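PDB 4G54: general Secretion Pathway Protein, which is the periplasmic part of a type II secretion system EpsAB fusion, probably binds peptidoglycan and may thereby help the secretion machinery to associate with the cell wall. Local coordinates for residues W18-V24 and Q117-L121; K39-Y43 and S204-W209. One frame throughout, in Å; residues are numbered along the deposited sequence.

Contact 1 of 2, residues W18-V24 and Q117-L121; sequences WLGESAV and QLMSL
A type II' beta turn from Trp18 to Glu21, near the start of the modelled chain, lies against the short helix 115-121 of the peptidase C39-like domain, and Leu121 takes part in each apolar contact. Leu121 CD2 is shared by two residues of the turn, Leu19 CD1 at 3.8 Å and Trp18 CE3 of the indole at 3.9 Å; the two leucine side chains slide past each other in opposite senses. Leu19 CD1 also reaches Ser120 OG, a hydroxyl already tied back to Gln117 O by a 2.8 Å hydrogen bond. One polar bond spans the contact. Gln117 NE2 donates to Glu21 OE2 at 2.9 Å with an N-H...O angle of 158°; the acceptor lies in the amide plane, but the donor stands above the carboxylate, 77° out of its plane. Glu21 gets there by a bend in its chain at chi2 (91°), while Gln117 runs extended beyond CG. The amide oxygen OE1 of Gln117 accepts from Thr114 N, and Phe113 of strand 110-114 touches both Glu21 and Leu121. With both ends of the amide engaged, the rotation of the Gln117 head group is fixed, whereas the out-of-plane approach suggests a modest electrostatic hold on Glu21 beside the apolar grip on Leu121.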
loop_
_atom_site.group_PDB
_atom_site.type_symbol
_atom_site.label_atom_id
_atom_site.label_comp_id
_atom_site.label_asym_id
_atom_site.label_seq_id
_atom_site.Cartn_x
_atom_site.Cartn_y
_atom_site.Cartn_z
ATOM N N TRP A 18 18.315 15.873 -15.914
ATOM C CA TRP A 18 17.171 15.575 -14.954
ATOM C C TRP A 18 17.126 16.666 -13.872
ATOM O O TRP A 18 17.078 16.394 -12.656
ATOM C CB TRP A 18 17.302 14.155 -14.349
ATOM C CG TRP A 18 16.595 13.158 -15.208
ATOM C CD1 TRP A 18 17.142 12.405 -16.224
ATOM C CD2 TRP A 18 15.199 12.866 -15.201
ATOM N NE1 TRP A 18 16.167 11.642 -16.827
ATOM C CE2 TRP A 18 14.966 11.908 -16.222
ATOM C CE3 TRP A 18 14.121 13.284 -14.404
ATOM C CZ2 TRP A 18 13.706 11.384 -16.477
ATOM C CZ3 TRP A 18 12.861 12.752 -14.661
ATOM C CH2 TRP A 18 12.669 11.798 -15.677
ATOM N N LEU A 19 17.155 17.913 -14.360
ATOM C CA LEU A 19 17.648 19.053 -13.580
ATOM C C LEU A 19 19.038 18.654 -13.073
ATOM O O LEU A 19 19.892 18.282 -13.907
ATOM C CB LEU A 19 16.675 19.496 -12.484
ATOM C CG LEU A 19 15.709 20.590 -12.918
ATOM C CD1 LEU A 19 14.281 20.064 -13.129
ATOM C CD2 LEU A 19 15.724 21.743 -11.874
ATOM N N GLY A 20 19.286 18.700 -11.757
ATOM C CA GLY A 20 20.589 18.230 -11.227
ATOM C C GLY A 20 20.660 16.781 -10.734
ATOM O O GLY A 20 21.735 16.287 -10.399
ATOM N N GLU A 21 19.531 16.072 -10.678
ATOM C CA GLU A 21 19.565 14.752 -10.029
ATOM C C GLU A 21 19.276 13.532 -10.941
ATOM O O GLU A 21 18.211 12.888 -10.856
ATOM C CB GLU A 21 18.725 14.738 -8.726
ATOM C CG GLU A 21 19.129 15.798 -7.642
ATOM C CD GLU A 21 18.358 17.092 -7.802
ATOM O OE1 GLU A 21 17.325 17.041 -8.496
ATOM O OE2 GLU A 21 18.762 18.149 -7.252
ATOM N N SER A 22 20.251 13.196 -11.791
ATOM C CA SER A 22 20.114 12.000 -12.645
ATOM C C SER A 22 20.008 10.652 -11.834
ATOM O O SER A 22 19.444 9.686 -12.330
ATOM C CB SER A 22 21.174 11.967 -13.775
ATOM O OG SER A 22 22.452 11.527 -13.323
ATOM N N ALA A 23 20.554 10.602 -10.612
ATOM C CA ALA A 23 20.445 9.391 -9.760
ATOM C C ALA A 23 18.984 9.021 -9.486
ATOM O O ALA A 23 18.700 7.821 -9.307
ATOM C CB ALA A 23 21.135 9.591 -8.450
ATOM N N VAL A 24 18.089 10.017 -9.412
ATOM C CA VAL A 24 16.690 9.705 -9.055
ATOM C C VAL A 24 16.003 8.963 -10.120
ATOM O O VAL A 24 14.977 8.302 -9.840
ATOM C CB VAL A 24 15.750 10.925 -8.893
ATOM C CG1 VAL A 24 14.975 10.837 -7.568
ATOM C CG2 VAL A 24 16.381 12.221 -9.188
ATOM N N GLN A 117 12.672 20.108 -4.757
ATOM C CA GLN A 117 13.284 19.155 -5.701
ATOM C C GLN A 117 12.215 18.208 -6.217
ATOM O O GLN A 117 12.148 17.949 -7.451
ATOM C CB GLN A 117 14.357 18.393 -4.999
ATOM C CG GLN A 117 15.616 19.160 -4.765
ATOM C CD GLN A 117 16.601 18.313 -3.920
ATOM O OE1 GLN A 117 16.317 18.001 -2.751
ATOM N NE2 GLN A 117 17.683 17.856 -4.543
ATOM N N LEU A 118 11.387 17.683 -5.300
ATOM C CA LEU A 118 10.303 16.799 -5.753
ATOM C C LEU A 118 9.363 17.451 -6.802
ATOM O O LEU A 118 9.054 16.897 -7.892
ATOM C CB LEU A 118 9.431 16.321 -4.554
ATOM C CG LEU A 118 8.218 15.500 -4.979
ATOM C CD1 LEU A 118 8.622 14.115 -5.580
ATOM C CD2 LEU A 118 7.449 15.284 -3.674
ATOM N N MET A 119 8.945 18.668 -6.518
ATOM C CA MET A 119 7.973 19.308 -7.381
ATOM C C MET A 119 8.504 19.683 -8.731
ATOM O O MET A 119 7.690 19.819 -9.689
ATOM C CB MET A 119 7.316 20.499 -6.635
ATOM C CG MET A 119 6.446 20.037 -5.417
ATOM S SD MET A 119 5.341 18.554 -5.520
ATOM C CE MET A 119 5.496 17.994 -3.902
ATOM N N SER A 120 9.832 19.847 -8.851
ATOM C CA SER A 120 10.423 20.131 -10.134
ATOM C C SER A 120 10.367 18.934 -11.127
ATOM O O SER A 120 10.399 19.146 -12.350
ATOM C CB SER A 120 11.826 20.708 -9.905
ATOM O OG SER A 120 12.676 19.631 -9.587
ATOM N N LEU A 121 10.134 17.725 -10.604
ATOM C CA LEU A 121 10.215 16.518 -11.388
ATOM C C LEU A 121 8.877 15.721 -11.326
ATOM O O LEU A 121 8.606 14.919 -12.218
ATOM C CB LEU A 121 11.341 15.640 -10.820
ATOM C CG LEU A 121 12.786 16.217 -11.084
ATOM C CD1 LEU A 121 13.821 15.218 -10.654
ATOM C CD2 LEU A 121 12.986 16.567 -12.579
#

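Contact 2 of 2, residues K39-Y43 and S204-W209; sequences KLWGY and SLSEPW
Leu40 O, at the C-terminal end of helix 30-40, receives a hydrogen bond from a water at 3.0 Å, and the same water donates a weak one to Pro208 O, bridging the two segments. Trp209 N also comes close to Leu40 O, but at a poor angle for a hydrogen bond, and no direct hydrogen bond joins the segments. The helix ends in a Schellman motif: Gly42, with positive phi (91°), bonds back through its N to Lys39 O. Pro208 sits over this turn, its CG 3.3 Å from Trp41 O. Beside it the CB atoms of Leu40 and Trp209 meet at 4.1 Å.

The centre of the contact is an edge-to-face pair of indoles. The edge of Trp209 is directed at one face of Trp41, the planes inclined at 67° and the five-membered ring of Trp209 centred 4.5 Å from the six-membered ring of Trp41. Trp209 NE1 comes over that face to within 3.4 Å of Trp41 CH2, and its neighbour CD1 stands offset toward the rim. With CG of Trp209 set between its backbone N and carbonyl carbon (chi1 53°), the indole lies alongside that of Trp41, pointing the same way. At the edge of the Trp41 ring, near its plane, Ser204 OG lies 3.4 Å from CZ3, and Ser206 O approaches as well. Ser204 N donates to Glu207 OE2 on its anti side at 3.1 Å, while OE1 of Glu207 pairs with Arg210; Phe60 makes a second edge-to-face pair with Trp41. Aromatic and apolar packing thus carries the contact, with the water satisfying a carbonyl at the helix end, and the Trp209 edge, led by CD1, is turned to the Trp41 face as suits a T-shaped pair.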
loop_
_atom_site.group_PDB
_atom_site.type_symbol
_atom_site.label_atom_id
_atom_site.label_comp_id
_atom_site.label_asym_id
_atom_site.label_seq_id
_atom_site.Cartn_x
_atom_site.Cartn_y
_atom_site.Cartn_z
ATOM N N LYS A 39 9.296 -5.408 -3.515
ATOM C CA LYS A 39 10.309 -5.914 -2.578
ATOM C C LYS A 39 10.114 -5.280 -1.164
ATOM O O LYS A 39 10.421 -5.900 -0.137
ATOM C CB LYS A 39 11.684 -5.529 -3.047
ATOM C CG LYS A 39 12.105 -6.127 -4.330
ATOM C CD LYS A 39 13.632 -5.785 -4.601
ATOM C CE LYS A 39 13.901 -5.931 -6.068
ATOM N NZ LYS A 39 15.289 -5.485 -6.400
ATOM N N LEU A 40 9.670 -4.006 -1.097
ATOM C CA LEU A 40 9.414 -3.345 0.179
ATOM C C LEU A 40 8.344 -4.043 0.956
ATOM O O LEU A 40 8.368 -4.012 2.188
ATOM C CB LEU A 40 8.947 -1.882 -0.041
ATOM C CG LEU A 40 9.962 -0.801 0.056
ATOM C CD1 LEU A 40 10.747 -0.952 -1.125
ATOM C CD2 LEU A 40 9.310 0.599 0.096
ATOM N N TRP A 41 7.409 -4.697 0.262
ATOM C CA TRP A 41 6.403 -5.489 0.934
ATOM C C TRP A 41 6.893 -6.916 1.245
ATOM O O TRP A 41 6.167 -7.753 1.847
ATOM C CB TRP A 41 5.128 -5.525 0.067
ATOM C CG TRP A 41 4.427 -4.203 -0.015
ATOM C CD1 TRP A 41 4.573 -3.284 -0.945
ATOM C CD2 TRP A 41 3.429 -3.727 0.893
ATOM N NE1 TRP A 41 3.739 -2.197 -0.725
ATOM C CE2 TRP A 41 3.003 -2.460 0.419
ATOM C CE3 TRP A 41 2.850 -4.272 2.046
ATOM C CZ2 TRP A 41 1.969 -1.688 1.092
ATOM C CZ3 TRP A 41 1.849 -3.526 2.707
ATOM C CH2 TRP A 41 1.468 -2.259 2.241
ATOM N N GLY A 42 8.141 -7.227 0.878
ATOM C CA GLY A 42 8.690 -8.572 1.129
ATOM C C GLY A 42 8.502 -9.600 0.020
ATOM O O GLY A 42 8.755 -10.830 0.282
ATOM N N TYR A 43 8.040 -9.167 -1.165
ATOM C CA TYR A 43 7.664 -10.090 -2.197
ATOM C C TYR A 43 8.511 -9.998 -3.448
ATOM O O TYR A 43 8.919 -8.915 -3.867
ATOM C CB TYR A 43 6.217 -9.911 -2.610
ATOM C CG TYR A 43 5.310 -10.294 -1.468
ATOM C CD1 TYR A 43 5.191 -11.640 -1.068
ATOM C CD2 TYR A 43 4.565 -9.339 -0.754
ATOM C CE1 TYR A 43 4.344 -12.020 -0.006
ATOM C CE2 TYR A 43 3.711 -9.724 0.296
ATOM C CZ TYR A 43 3.630 -11.082 0.648
ATOM O OH TYR A 43 2.890 -11.552 1.711
ATOM N N SER A 204 -2.570 -3.013 6.707
ATOM C CA SER A 204 -2.341 -4.346 6.170
ATOM C C SER A 204 -2.038 -5.284 7.346
ATOM O O SER A 204 -1.562 -4.827 8.406
ATOM C CB SER A 204 -1.056 -4.353 5.312
ATOM O OG SER A 204 -1.036 -3.223 4.393
ATOM N N LEU A 205 -2.167 -6.575 7.071
ATOM C CA LEU A 205 -1.802 -7.582 8.170
ATOM C C LEU A 205 -0.311 -7.566 8.502
ATOM O O LEU A 205 0.038 -7.825 9.668
ATOM C CB LEU A 205 -2.173 -8.997 7.744
ATOM C CG LEU A 205 -3.674 -9.276 7.456
ATOM C CD1 LEU A 205 -3.911 -10.703 6.900
ATOM C CD2 LEU A 205 -4.566 -9.031 8.709
ATOM N N SER A 206 0.549 -7.311 7.515
ATOM C CA SER A 206 1.957 -7.027 7.855
ATOM C C SER A 206 2.458 -5.913 6.957
ATOM O O SER A 206 2.068 -5.822 5.778
ATOM C CB SER A 206 2.878 -8.265 7.812
ATOM O OG SER A 206 4.136 -8.044 8.550
ATOM N N GLU A 207 3.362 -5.117 7.539
ATOM C CA GLU A 207 3.874 -3.924 6.852
ATOM C C GLU A 207 5.399 -3.968 6.972
ATOM O O GLU A 207 6.025 -3.234 7.741
ATOM C CB GLU A 207 3.237 -2.678 7.494
ATOM C CG GLU A 207 1.688 -2.815 7.599
ATOM C CD GLU A 207 1.006 -1.560 8.104
ATOM O OE1 GLU A 207 1.648 -0.895 8.945
ATOM O OE2 GLU A 207 -0.163 -1.277 7.680
ATOM N N PRO A 208 6.021 -4.947 6.275
ATOM C CA PRO A 208 7.444 -5.058 6.442
ATOM C C PRO A 208 8.197 -3.826 6.038
ATOM O O PRO A 208 9.371 -3.670 6.415
ATOM C CB PRO A 208 7.834 -6.332 5.648
ATOM C CG PRO A 208 6.595 -6.746 4.997
ATOM C CD PRO A 208 5.514 -5.812 5.207
ATOM N N TRP A 209 7.578 -2.957 5.223
ATOM C CA TRP A 209 8.280 -1.762 4.760
ATOM C C TRP A 209 8.635 -0.797 5.882
ATOM O O TRP A 209 9.502 0.091 5.700
ATOM C CB TRP A 209 7.393 -1.037 3.646
ATOM C CG TRP A 209 5.960 -0.734 4.067
ATOM C CD1 TRP A 209 4.791 -1.505 3.844
ATOM C CD2 TRP A 209 5.524 0.418 4.792
ATOM N NE1 TRP A 209 3.715 -0.886 4.440
ATOM C CE2 TRP A 209 4.108 0.315 4.978
ATOM C CE3 TRP A 209 6.177 1.565 5.232
ATOM C CZ2 TRP A 209 3.365 1.305 5.598
ATOM C CZ3 TRP A 209 5.419 2.537 5.850
ATOM C CH2 TRP A 209 4.044 2.407 6.020
HETATM O O HOH W 1 10.948 -4.228 3.692
#

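In the fold
From the N terminus the chain enters contact 1 at 18-24, then runs through helix 30-40 to reach contact 2 at 39-43. The antiparallel sheet follows, and its strand 110-114 leads into helix 115-121, where contact 1 closes a loop of 92 intervening residues. Strand 125-131 completes the sheet before the helices of the putative peptidoglycan-binding region, and the loop after helix 193-202 returns to 39-43 to close contact 2. The two closures therefore cross rather than nest. Contact 1 fastens the start of the modelled chain to helix 115-121 beside the sheet; contact 2 joins the peptidase-like domain to the C-terminal part. Their centres lie about 27 Å apart and they do not touch.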